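Local structure of Methylcobalamin\: coenzyme M methyltransferase (Methanosarcina mazei, 4AY7) at residues 74-79 with 341-346; 85-90 with 193-198; 171-174 with 179-182; 253-258 with 279-284. The protein catalyses the zinc-dependent transfer of a methyl group from a methylated corrinoid to coenzyme M, a step of methanogenesis. All blocks are in the same frame, centred on the assembly; numbering follows the deposited sequence. Where two conformers were deposited one is given.

Contact 1. Residues 74-79 with 341-346; sequences GLEAVR and AARDEF
Glu76 and Arg343 form a salt bridge between the lead-in to strand 78-80 of the TIM barrel and helix 333-346, the last helix of the chain. The guanidinium takes the carboxylate end-on, one nitrogen to each oxygen. Arg343 NH1 donates to Glu76 OE1 at 2.8 Å. Arg343 NH2 donates to Glu76 OE2, also at 2.8 Å. The two flat groups are turned 50° apart. NH1 therefore meets OE1 on its syn side but tilted from the carboxylate plane, while NH2 comes to OE2 from above that plane. Asp344 completes a three-residue network. Arg343 NE binds Asp344 OD1 at 2.8 Å, and NH2 shares that oxygen side-on, so NH2 serves both acids. At Asp344 OD1 the two donors arrive differently: NE lies nearly in line with the C-O bond, and NH2 uses the syn lone pair. The arginine charge probably offsets the repulsion between Glu76 OE2 and Asp344 OD1, which are 5.3 Å apart. Bends at chi2 (-76°) and chi3 (-52°) fold the arginine chain so that one edge meets Asp344 while the far end faces Glu76. A leucine in place of Arg343 would probably leave both carboxylates without their positive mate and untie Glu76 from the helix. The chain around Val31 and Val33 joins in: Arg343 NH1 also donates to Val31 O, and Glu76 OE1 accepts from Val33 N. Apolar packing lies further out, where Leu75 touches Val336 and Val340 of helix 333-346, while its backbone O is hydrogen-bonded to His70 ND1.

Contact 2. Residues 85-90 with 193-198; sequences TVLVEA and IIYANA
Tyr195 reaches from helix 178-202 to Val86 and Leu87 on the short helix 86-90. This is buried packing between a short helix in the connection after strand 78-80 of the TIM barrel and the long helix 178-202, which leads into barrel strand 206-210. The second segment starts at Ile193, which points away from helix 86-90 and packs on Phe235 of helix 221-238. Tyr195, two residues on, turns the other way and carries the contact. With CG anti to the backbone N (chi1 177°), its ring extends across to the short helix. Leu87 and Tyr195 slide past each other in opposite directions. Leu87 CB rests 3.8 Å from Tyr195 CD2, near the root of the ring. Leu87 CD1 runs back to Tyr195 CB at 4.0 Å. Val86 meets the far end of the tyrosine and crosses it at about a right angle, with Val86 CG1 3.9 Å from Tyr195 CZ. Both residues approach the ring obliquely. No hydrogen bond joins the two segments; they meet by apolar van der Waals contact. Tyr195 also touches Ile130 and Val133 of helix 130-144, which makes it a shared packing piece among three helices. Further along, Asn197 OD1 accepts from Asn240 N and its ND2 donates to Ser238 O. The coenzyme M site is not far off: the side chains of Val86 and Gln103 are about 10 Å apart. The closest approach of all is that of Val86 CG1 to the phenolic oxygen, Tyr195 OH, at 3.5 Å.

Contact 3. Residues 171-174 with 179-182; sequences MKWS and DLLE
Leu180 lies over one face of the Trp173 indole. Its CD1 sits 3.9 Å from the centroid of the six-membered ring of Trp173, only 11° off the ring normal, which makes a CH-pi contact. The root of the leucine presses on the same ring, with Leu180 CB 3.5 Å from Trp173 CE3. CB is nearest CE3, CD1 lies over the ring centre, and both come near CD2. A second apolar patch lies beside it. Leu181 CD1 packs on the backbone and side chain of Ser174, 3.7 Å from Ser174 CB. Leu181 CB also comes within 4.3 Å of Trp173 CB. In Leu181, CG stands anti to the backbone N (chi1 -168°), which carries its methyl groups to Ser174 rather than to the indole. The backbones are close here, with Trp173 CA and Leu181 CA 5.5 Å apart. No hydrogen bond links the two segments. The contact is plain packing, away from the annotated sites. It fastens the end of helix 167-176 to the first turns of helix 178-202, the next helix in the chain, which runs on to strand 206-210 of the barrel and is tied to helix 221-238 by a salt bridge from Glu182 to Arg231.

Contact 4. Residues 253-258 with 279-284; sequences PILSDM and KEVIGT
Leu255 and Val281 both start out toward each other's helix, and with CG of Leu255 (chi1 -167°) and CG1 of Val281 (chi1 173°) anti to the backbone N, these branches meet. They belong to helices 252-259 and 275-282, successive helices of the TIM barrel's outer layer that follow strands 242-246 and 265-267. Leu255 packs against both Val281 and Ile282. Its CG lies 3.9 Å from Ile282 CG2 and 4.1 Å from Val281 CG1. Leu255 CD2 also touches Val281 CB, at 4.1 Å. With an alanine here, the branch beyond CB is gone, and a gap would probably open in front of Ile282 CG2 and Val281. The inner side of the contact is buried, and Ile282 packs on Leu288 of strand 287-292. Ser256 is partly exposed. Its OG bonds to Arg285 NH2, just beyond the second segment, while its CB meets Val281. Lys279, whose side chain starts out away from helix 252-259, forms a salt bridge with Asp319, a magnesium-binding residue in a structure of this protein. No hydrogen bond joins the two segments directly. Val281 CG1 reaches the helix backbone itself, 3.9 Å from Ser256 N.

In the fold
All four contacts join parts of one TIM barrel. Contact 2 is the buried one, made by three buried side chains. Contacts 1, 3 and 4 are partly buried and lie farther from the centre of the chain, contact 3 farthest at about 25 Å. Contacts 2 and 3 share helix 178-202: contact 3 holds its start and contact 2 a later turn, with centres about 22 Å apart. Chemistry varies with place. Contact 1 is a charged network between a strand lead-in and the final helix. The other three have no hydrogen bond across them: contact 3 adds a CH-pi contact, while contacts 2 and 4 pair helices through apolar side chains.

Contact 1. Residues 74-79 with 341-346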
loop_
_atom_site.group_PDB
_atom_site.type_symbol
_atom_site.label_atom_id
_atom_site.label_comp_id
_atom_site.label_asym_id
_atom_site.label_seq_id
_atom_site.Cartn_x
_atom_site.Cartn_y
_atom_site.Cartn_z
ATOM N N GLY A 74 -9.010 -16.053 3.631
ATOM C CA GLY A 74 -9.092 -15.819 5.008
ATOM C C GLY A 74 -8.270 -14.610 5.483
ATOM O O GLY A 74 -8.191 -14.386 6.706
ATOM N N LEU A 75 -7.712 -13.813 4.574
ATOM C CA LEU A 75 -7.070 -12.533 4.961
ATOM C C LEU A 75 -8.148 -11.696 5.610
ATOM O O LEU A 75 -9.316 -11.693 5.164
ATOM C CB LEU A 75 -6.427 -11.823 3.820
ATOM C CG LEU A 75 -5.259 -12.545 3.135
ATOM C CD1 LEU A 75 -4.843 -11.688 1.966
ATOM C CD2 LEU A 75 -4.127 -12.827 4.144
ATOM N N GLU A 76 -7.752 -11.040 6.696
ATOM C CA GLU A 76 -8.695 -10.379 7.579
ATOM C C GLU A 76 -8.890 -8.930 7.261
ATOM O O GLU A 76 -9.171 -8.149 8.136
ATOM C CB GLU A 76 -8.221 -10.613 9.013
ATOM C CG GLU A 76 -8.327 -12.102 9.352
ATOM C CD GLU A 76 -7.788 -12.499 10.738
ATOM O OE1 GLU A 76 -6.912 -11.817 11.333
ATOM O OE2 GLU A 76 -8.320 -13.516 11.263
ATOM N N ALA A 77 -8.868 -8.580 5.971
ATOM C CA ALA A 77 -9.190 -7.217 5.510
ATOM C C ALA A 77 -9.491 -7.336 4.027
ATOM O O ALA A 77 -9.201 -8.361 3.424
ATOM C CB ALA A 77 -8.028 -6.268 5.704
ATOM N N VAL A 78 -10.112 -6.330 3.455
ATOM C CA VAL A 78 -10.289 -6.292 1.980
ATOM C C VAL A 78 -9.494 -5.114 1.511
ATOM O O VAL A 78 -9.744 -3.997 1.997
ATOM C CB VAL A 78 -11.748 -6.110 1.569
ATOM C CG1 VAL A 78 -11.883 -6.073 0.015
ATOM C CG2 VAL A 78 -12.604 -7.249 2.120
ATOM N N ARG A 79 -8.598 -5.313 0.547
ATOM C CA ARG A 79 -7.667 -4.283 0.073
ATOM C C ARG A 79 -7.967 -4.050 -1.443
ATOM O O ARG A 79 -8.070 -4.995 -2.228
ATOM C CB ARG A 79 -6.257 -4.785 0.167
ATOM C CG ARG A 79 -5.158 -3.735 0.244
ATOM C CD ARG A 79 -4.714 -3.241 -1.034
ATOM N NE ARG A 79 -3.480 -2.470 -1.056
ATOM C CZ ARG A 79 -3.019 -2.004 -2.198
ATOM N NH1 ARG A 79 -3.667 -2.245 -3.342
ATOM N NH2 ARG A 79 -1.895 -1.321 -2.261
ATOM N N ALA A 341 -3.093 -19.684 8.203
ATOM C CA ALA A 341 -2.882 -20.901 8.995
ATOM C C ALA A 341 -1.705 -20.745 10.006
ATOM O O ALA A 341 -1.847 -21.094 11.137
ATOM C CB ALA A 341 -2.680 -22.137 8.084
ATOM N N ALA A 342 -0.590 -20.156 9.590
ATOM C CA ALA A 342 0.518 -19.903 10.498
ATOM C C ALA A 342 0.094 -19.047 11.711
ATOM O O ALA A 342 0.541 -19.225 12.853
ATOM C CB ALA A 342 1.664 -19.267 9.723
ATOM N N ARG A 343 -0.763 -18.073 11.454
ATOM C CA ARG A 343 -1.196 -17.197 12.528
ATOM C C ARG A 343 -2.043 -18.044 13.475
ATOM O O ARG A 343 -1.870 -18.003 14.668
ATOM C CB ARG A 343 -1.986 -16.008 11.997
ATOM C CG ARG A 343 -2.233 -14.865 12.973
ATOM C CD ARG A 343 -3.285 -15.098 14.017
ATOM N NE ARG A 343 -4.546 -15.548 13.401
ATOM C CZ ARG A 343 -5.532 -14.753 13.081
ATOM N NH1 ARG A 343 -5.422 -13.455 13.120
ATOM N NH2 ARG A 343 -6.615 -15.262 12.584
ATOM N N ASP A 344 -2.988 -18.794 12.929
ATOM C CA ASP A 344 -3.875 -19.577 13.826
ATOM C C ASP A 344 -3.097 -20.606 14.712
ATOM O O ASP A 344 -3.376 -20.815 15.926
ATOM C CB ASP A 344 -4.990 -20.210 12.990
ATOM C CG ASP A 344 -5.984 -19.166 12.477
ATOM O OD1 ASP A 344 -5.859 -17.969 12.843
ATOM O OD2 ASP A 344 -6.859 -19.502 11.655
ATOM N N GLU A 345 -2.052 -21.155 14.117
ATOM C CA GLU A 345 -1.190 -22.122 14.749
ATOM C C GLU A 345 -0.399 -21.563 15.929
ATOM O O GLU A 345 -0.227 -22.211 16.965
ATOM C CB GLU A 345 -0.231 -22.654 13.691
ATOM C CG GLU A 345 -0.906 -23.720 12.836
ATOM C CD GLU A 345 0.035 -24.333 11.807
ATOM O OE1 GLU A 345 1.288 -24.295 12.032
ATOM O OE2 GLU A 345 -0.491 -24.840 10.780
ATOM N N PHE A 346 0.073 -20.344 15.769
ATOM C CA PHE A 346 0.848 -19.650 16.785
ATOM C C PHE A 346 0.019 -19.548 18.062
ATOM O O PHE A 346 0.545 -19.550 19.142
ATOM C CB PHE A 346 1.209 -18.261 16.239
ATOM C CG PHE A 346 2.147 -17.500 17.082
ATOM C CD1 PHE A 346 3.511 -17.802 17.079
ATOM C CD2 PHE A 346 1.691 -16.523 17.885
ATOM C CE1 PHE A 346 4.394 -17.086 17.881
ATOM C CE2 PHE A 346 2.588 -15.745 18.645
ATOM C CZ PHE A 346 3.940 -16.052 18.653
#

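Contact 2. Residues 85-90 with 193-198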
loop_
_atom_site.group_PDB
_atom_site.type_symbol
_atom_site.label_atom_id
_atom_site.label_comp_id
_atom_site.label_asym_id
_atom_site.label_seq_id
_atom_site.Cartn_x
_atom_site.Cartn_y
_atom_site.Cartn_z
ATOM N N THR A 85 -1.538 3.530 -9.939
ATOM C CA THR A 85 -1.710 4.533 -10.990
ATOM C C THR A 85 -3.019 5.319 -10.951
ATOM O O THR A 85 -3.193 6.301 -11.750
ATOM C CB THR A 85 -1.591 3.937 -12.454
ATOM O OG1 THR A 85 -2.715 3.087 -12.725
ATOM C CG2 THR A 85 -0.284 3.109 -12.693
ATOM N N VAL A 86 -3.945 5.002 -10.080
ATOM C CA VAL A 86 -5.213 5.697 -10.142
ATOM C C VAL A 86 -5.099 7.231 -9.998
ATOM O O VAL A 86 -5.750 8.004 -10.725
ATOM C CB VAL A 86 -6.234 5.086 -9.147
ATOM C CG1 VAL A 86 -7.544 5.890 -9.037
ATOM C CG2 VAL A 86 -6.584 3.657 -9.543
ATOM N N LEU A 87 -4.362 7.651 -8.979
ATOM C CA LEU A 87 -4.288 9.052 -8.659
ATOM C C LEU A 87 -3.435 9.742 -9.737
ATOM O O LEU A 87 -3.755 10.817 -10.209
ATOM C CB LEU A 87 -3.711 9.254 -7.214
ATOM C CG LEU A 87 -3.488 10.750 -6.795
ATOM C CD1 LEU A 87 -4.814 11.522 -6.980
ATOM C CD2 LEU A 87 -2.925 10.825 -5.362
ATOM N N VAL A 88 -2.310 9.152 -10.112
ATOM C CA VAL A 88 -1.425 9.850 -11.070
ATOM C C VAL A 88 -2.122 10.031 -12.435
ATOM O O VAL A 88 -1.970 11.085 -13.099
ATOM C CB VAL A 88 -0.050 9.156 -11.184
ATOM C CG1 VAL A 88 0.712 9.327 -9.852
ATOM C CG2 VAL A 88 -0.157 7.684 -11.466
ATOM N N GLU A 89 -2.935 9.064 -12.818
ATOM C CA GLU A 89 -3.742 9.183 -13.981
ATOM C C GLU A 89 -4.790 10.271 -13.846
ATOM O O GLU A 89 -5.020 10.988 -14.823
ATOM C CB GLU A 89 -4.470 7.891 -14.253
ATOM C CG GLU A 89 -5.366 7.963 -15.464
ATOM C CD GLU A 89 -5.969 6.605 -15.836
ATOM O OE1 GLU A 89 -6.370 5.909 -14.920
ATOM O OE2 GLU A 89 -6.101 6.184 -17.014
ATOM N N ALA A 90 -5.474 10.343 -12.736
ATOM C CA ALA A 90 -6.415 11.457 -12.469
ATOM C C ALA A 90 -5.717 12.815 -12.490
ATOM O O ALA A 90 -6.274 13.768 -13.043
ATOM C CB ALA A 90 -7.156 11.202 -11.184
ATOM N N ILE A 193 -3.669 13.757 -0.385
ATOM C CA ILE A 193 -4.489 13.886 0.817
ATOM C C ILE A 193 -5.960 13.919 0.392
ATOM O O ILE A 193 -6.840 13.254 1.009
ATOM C CB ILE A 193 -4.107 15.180 1.554
ATOM C CG1 ILE A 193 -2.756 14.985 2.165
ATOM C CG2 ILE A 193 -5.195 15.586 2.515
ATOM C CD1 ILE A 193 -2.144 16.271 2.637
ATOM N N ILE A 194 -6.233 14.663 -0.671
ATOM C CA ILE A 194 -7.611 14.770 -1.192
ATOM C C ILE A 194 -8.174 13.374 -1.534
ATOM O O ILE A 194 -9.311 13.046 -1.197
ATOM C CB ILE A 194 -7.720 15.697 -2.402
ATOM C CG1 ILE A 194 -7.474 17.177 -1.992
ATOM C CG2 ILE A 194 -9.097 15.522 -3.103
ATOM C CD1 ILE A 194 -7.118 18.154 -3.105
ATOM N N TYR A 195 -7.411 12.602 -2.274
ATOM C CA TYR A 195 -7.864 11.244 -2.710
ATOM C C TYR A 195 -7.985 10.309 -1.523
ATOM O O TYR A 195 -8.990 9.611 -1.354
ATOM C CB TYR A 195 -6.861 10.690 -3.698
ATOM C CG TYR A 195 -7.134 9.266 -4.197
ATOM C CD1 TYR A 195 -8.426 8.815 -4.440
ATOM C CD2 TYR A 195 -6.092 8.394 -4.431
ATOM C CE1 TYR A 195 -8.679 7.522 -4.903
ATOM C CE2 TYR A 195 -6.303 7.102 -4.964
ATOM C CZ TYR A 195 -7.615 6.669 -5.175
ATOM O OH TYR A 195 -7.872 5.407 -5.621
ATOM N N ALA A 196 -6.976 10.320 -0.661
ATOM C CA ALA A 196 -7.004 9.481 0.564
ATOM C C ALA A 196 -8.273 9.749 1.413
ATOM O O ALA A 196 -8.982 8.828 1.763
ATOM C CB ALA A 196 -5.732 9.722 1.395
ATOM N N ASN A 197 -8.565 11.010 1.720
ATOM C CA ASN A 197 -9.766 11.339 2.415
ATOM C C ASN A 197 -11.036 10.964 1.765
ATOM O O ASN A 197 -12.031 10.633 2.452
ATOM C CB ASN A 197 -9.758 12.815 2.904
ATOM C CG ASN A 197 -8.797 13.061 4.076
ATOM O OD1 ASN A 197 -8.645 12.223 4.906
ATOM N ND2 ASN A 197 -8.149 14.229 4.120
ATOM N N ALA A 198 -11.064 11.023 0.417
ATOM C CA ALA A 198 -12.195 10.502 -0.312
ATOM C C ALA A 198 -12.386 9.031 -0.101
ATOM O O ALA A 198 -13.537 8.583 -0.002
ATOM C CB ALA A 198 -12.101 10.784 -1.824
#

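Contact 3. Residues 171-174 with 179-182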
loop_
_atom_site.group_PDB
_atom_site.type_symbol
_atom_site.label_atom_id
_atom_site.label_comp_id
_atom_site.label_asym_id
_atom_site.label_seq_id
_atom_site.Cartn_x
_atom_site.Cartn_y
_atom_site.Cartn_z
ATOM N N MET A 171 14.753 13.130 -10.351
ATOM C CA MET A 171 16.096 12.938 -9.831
ATOM C C MET A 171 17.002 14.122 -10.149
ATOM O O MET A 171 17.709 14.634 -9.270
ATOM C CB MET A 171 16.686 11.622 -10.344
ATOM C CG MET A 171 16.103 10.403 -9.625
ATOM S SD MET A 171 16.772 8.778 -10.137
ATOM C CE MET A 171 18.555 9.122 -10.249
ATOM N N LYS A 172 16.944 14.605 -11.382
ATOM C CA LYS A 172 17.777 15.729 -11.816
ATOM C C LYS A 172 17.440 16.989 -11.035
ATOM O O LYS A 172 18.326 17.701 -10.616
ATOM C CB LYS A 172 17.599 15.936 -13.335
ATOM C CG LYS A 172 18.531 16.920 -14.039
ATOM C CD LYS A 172 18.298 16.872 -15.586
ATOM C CE LYS A 172 19.470 17.372 -16.459
ATOM N NZ LYS A 172 19.317 18.704 -17.177
ATOM N N TRP A 173 16.158 17.257 -10.804
ATOM C CA TRP A 173 15.763 18.427 -10.031
ATOM C C TRP A 173 16.120 18.351 -8.562
ATOM O O TRP A 173 16.314 19.394 -7.905
ATOM C CB TRP A 173 14.288 18.665 -10.164
ATOM C CG TRP A 173 13.881 18.904 -11.598
ATOM C CD1 TRP A 173 14.689 19.061 -12.705
ATOM C CD2 TRP A 173 12.538 19.025 -12.091
ATOM N NE1 TRP A 173 13.923 19.220 -13.831
ATOM C CE2 TRP A 173 12.629 19.217 -13.513
ATOM C CE3 TRP A 173 11.305 18.981 -11.500
ATOM C CZ2 TRP A 173 11.527 19.361 -14.303
ATOM C CZ3 TRP A 173 10.191 19.107 -12.302
ATOM C CH2 TRP A 173 10.298 19.327 -13.666
ATOM N N SER A 174 16.152 17.136 -8.038
ATOM C CA SER A 174 16.537 16.924 -6.639
ATOM C C SER A 174 17.929 17.487 -6.314
ATOM O O SER A 174 18.162 17.953 -5.174
ATOM C CB SER A 174 16.464 15.447 -6.256
ATOM O OG SER A 174 17.555 14.688 -6.733
ATOM N N ASP A 179 13.768 23.873 -6.086
ATOM C CA ASP A 179 12.478 24.560 -6.063
ATOM C C ASP A 179 11.436 23.795 -6.839
ATOM O O ASP A 179 10.260 23.803 -6.477
ATOM C CB ASP A 179 12.540 25.940 -6.676
ATOM C CG ASP A 179 12.671 26.995 -5.679
ATOM O OD1 ASP A 179 13.351 26.747 -4.663
ATOM O OD2 ASP A 179 12.136 28.103 -5.894
ATOM N N LEU A 180 11.831 23.250 -7.992
ATOM C CA LEU A 180 10.901 22.483 -8.808
ATOM C C LEU A 180 10.546 21.126 -8.164
ATOM O O LEU A 180 9.405 20.682 -8.085
ATOM C CB LEU A 180 11.451 22.281 -10.251
ATOM C CG LEU A 180 11.636 23.484 -11.166
ATOM C CD1 LEU A 180 12.289 22.974 -12.451
ATOM C CD2 LEU A 180 10.330 24.203 -11.495
ATOM N N LEU A 181 11.566 20.464 -7.695
ATOM C CA LEU A 181 11.372 19.322 -6.833
ATOM C C LEU A 181 10.327 19.578 -5.720
ATOM O O LEU A 181 9.354 18.792 -5.568
ATOM C CB LEU A 181 12.673 18.871 -6.194
ATOM C CG LEU A 181 12.501 17.520 -5.529
ATOM C CD1 LEU A 181 12.923 16.391 -6.447
ATOM C CD2 LEU A 181 13.351 17.476 -4.258
ATOM N N GLU A 182 10.513 20.666 -4.961
ATOM C CA GLU A 182 9.532 21.008 -3.935
ATOM C C GLU A 182 8.160 21.398 -4.372
ATOM O O GLU A 182 7.173 21.004 -3.741
ATOM C CB GLU A 182 10.059 22.090 -2.988
ATOM C CG GLU A 182 11.176 21.599 -2.090
ATOM C CD GLU A 182 11.474 22.648 -1.013
ATOM O OE1 GLU A 182 10.529 23.137 -0.311
ATOM O OE2 GLU A 182 12.647 23.034 -0.931
#

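Contact 4. Residues 253-258 with 279-284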
loop_
_atom_site.group_PDB
_atom_site.type_symbol
_atom_site.label_atom_id
_atom_site.label_comp_id
_atom_site.label_asym_id
_atom_site.label_seq_id
_atom_site.Cartn_x
_atom_site.Cartn_y
_atom_site.Cartn_z
ATOM N N PRO A 253 18.375 2.295 5.839
ATOM C CA PRO A 253 19.048 3.606 6.079
ATOM C C PRO A 253 18.088 4.764 6.339
ATOM O O PRO A 253 18.512 5.796 6.837
ATOM C CB PRO A 253 19.873 3.826 4.830
ATOM C CG PRO A 253 19.987 2.460 4.172
ATOM C CD PRO A 253 18.790 1.664 4.567
ATOM N N ILE A 254 16.796 4.504 6.198
ATOM C CA ILE A 254 15.759 5.449 6.491
ATOM C C ILE A 254 14.646 4.933 7.347
ATOM O O ILE A 254 13.715 5.678 7.624
ATOM C CB ILE A 254 15.069 5.987 5.157
ATOM C CG1 ILE A 254 14.332 4.885 4.344
ATOM C CG2 ILE A 254 16.070 6.796 4.314
ATOM C CD1 ILE A 254 13.405 5.442 3.253
ATOM N N LEU A 255 14.731 3.669 7.776
ATOM C CA LEU A 255 13.709 3.070 8.625
ATOM C C LEU A 255 13.381 3.922 9.836
ATOM O O LEU A 255 12.218 4.118 10.130
ATOM C CB LEU A 255 14.125 1.654 9.039
ATOM C CG LEU A 255 13.029 0.819 9.670
ATOM C CD1 LEU A 255 11.781 0.788 8.761
ATOM C CD2 LEU A 255 13.568 -0.603 9.936
ATOM N N SER A 256 14.395 4.403 10.551
ATOM C CA SER A 256 14.161 5.245 11.743
ATOM C C SER A 256 13.475 6.589 11.380
ATOM O O SER A 256 12.559 7.009 12.049
ATOM C CB SER A 256 15.480 5.477 12.531
ATOM O OG SER A 256 15.217 6.152 13.733
ATOM N N ASP A 257 13.789 7.117 10.207
ATOM C CA ASP A 257 13.161 8.347 9.667
ATOM C C ASP A 257 11.728 8.060 9.254
ATOM O O ASP A 257 10.869 8.876 9.524
ATOM C CB ASP A 257 13.959 8.889 8.505
ATOM C CG ASP A 257 15.374 9.233 8.877
ATOM O OD1 ASP A 257 15.498 10.124 9.718
ATOM O OD2 ASP A 257 16.350 8.620 8.340
ATOM N N MET A 258 11.459 6.894 8.658
ATOM C CA MET A 258 10.092 6.498 8.379
ATOM C C MET A 258 9.233 6.483 9.621
ATOM O O MET A 258 8.060 6.836 9.586
ATOM C CB MET A 258 10.092 5.105 7.732
ATOM C CG MET A 258 10.663 5.084 6.282
ATOM S SD MET A 258 10.930 3.429 5.628
ATOM C CE MET A 258 9.248 2.801 5.710
ATOM N N LYS A 279 11.741 -4.051 14.674
ATOM C CA LYS A 279 11.056 -3.541 15.894
ATOM C C LYS A 279 12.040 -2.805 16.778
ATOM O O LYS A 279 11.677 -1.823 17.437
ATOM C CB LYS A 279 10.300 -4.652 16.655
ATOM C CG LYS A 279 9.113 -5.222 15.901
ATOM C CD LYS A 279 7.876 -4.290 15.907
ATOM C CE LYS A 279 7.254 -4.354 17.297
ATOM N NZ LYS A 279 6.102 -3.463 17.408
ATOM N N GLU A 280 13.295 -3.259 16.808
ATOM C CA GLU A 280 14.333 -2.599 17.599
ATOM C C GLU A 280 14.620 -1.193 17.083
ATOM O O GLU A 280 14.787 -0.262 17.876
ATOM C CB GLU A 280 15.653 -3.381 17.661
ATOM C CG GLU A 280 15.650 -4.625 18.594
ATOM C CD GLU A 280 17.027 -5.350 18.642
ATOM O OE1 GLU A 280 18.065 -4.659 18.355
ATOM O OE2 GLU A 280 17.089 -6.592 18.951
ATOM N N VAL A 281 14.656 -1.057 15.749
ATOM C CA VAL A 281 14.924 0.250 15.110
ATOM C C VAL A 281 13.778 1.227 15.362
ATOM O O VAL A 281 14.007 2.363 15.773
ATOM C CB VAL A 281 15.215 0.106 13.621
ATOM C CG1 VAL A 281 15.311 1.487 12.951
ATOM C CG2 VAL A 281 16.459 -0.709 13.377
ATOM N N ILE A 282 12.555 0.791 15.194
ATOM C CA ILE A 282 11.458 1.692 15.278
ATOM C C ILE A 282 10.922 1.937 16.657
ATOM O O ILE A 282 10.320 2.986 16.874
ATOM C CB ILE A 282 10.304 1.299 14.271
ATOM C CG1 ILE A 282 9.474 0.129 14.793
ATOM C CG2 ILE A 282 10.898 1.058 12.879
ATOM C CD1 ILE A 282 8.405 -0.379 13.832
ATOM N N GLY A 283 11.141 1.013 17.618
ATOM C CA GLY A 283 10.931 1.340 19.017
ATOM C C GLY A 283 9.451 1.489 19.258
ATOM O O GLY A 283 8.669 0.598 18.914
ATOM N N THR A 284 9.051 2.569 19.880
ATOM C CA THR A 284 7.622 2.792 20.215
ATOM C C THR A 284 6.928 3.709 19.133
ATOM O O THR A 284 5.757 4.007 19.186
ATOM C CB THR A 284 7.559 3.500 21.594
ATOM O OG1 THR A 284 8.029 4.853 21.469
ATOM C CG2 THR A 284 8.480 2.781 22.614
#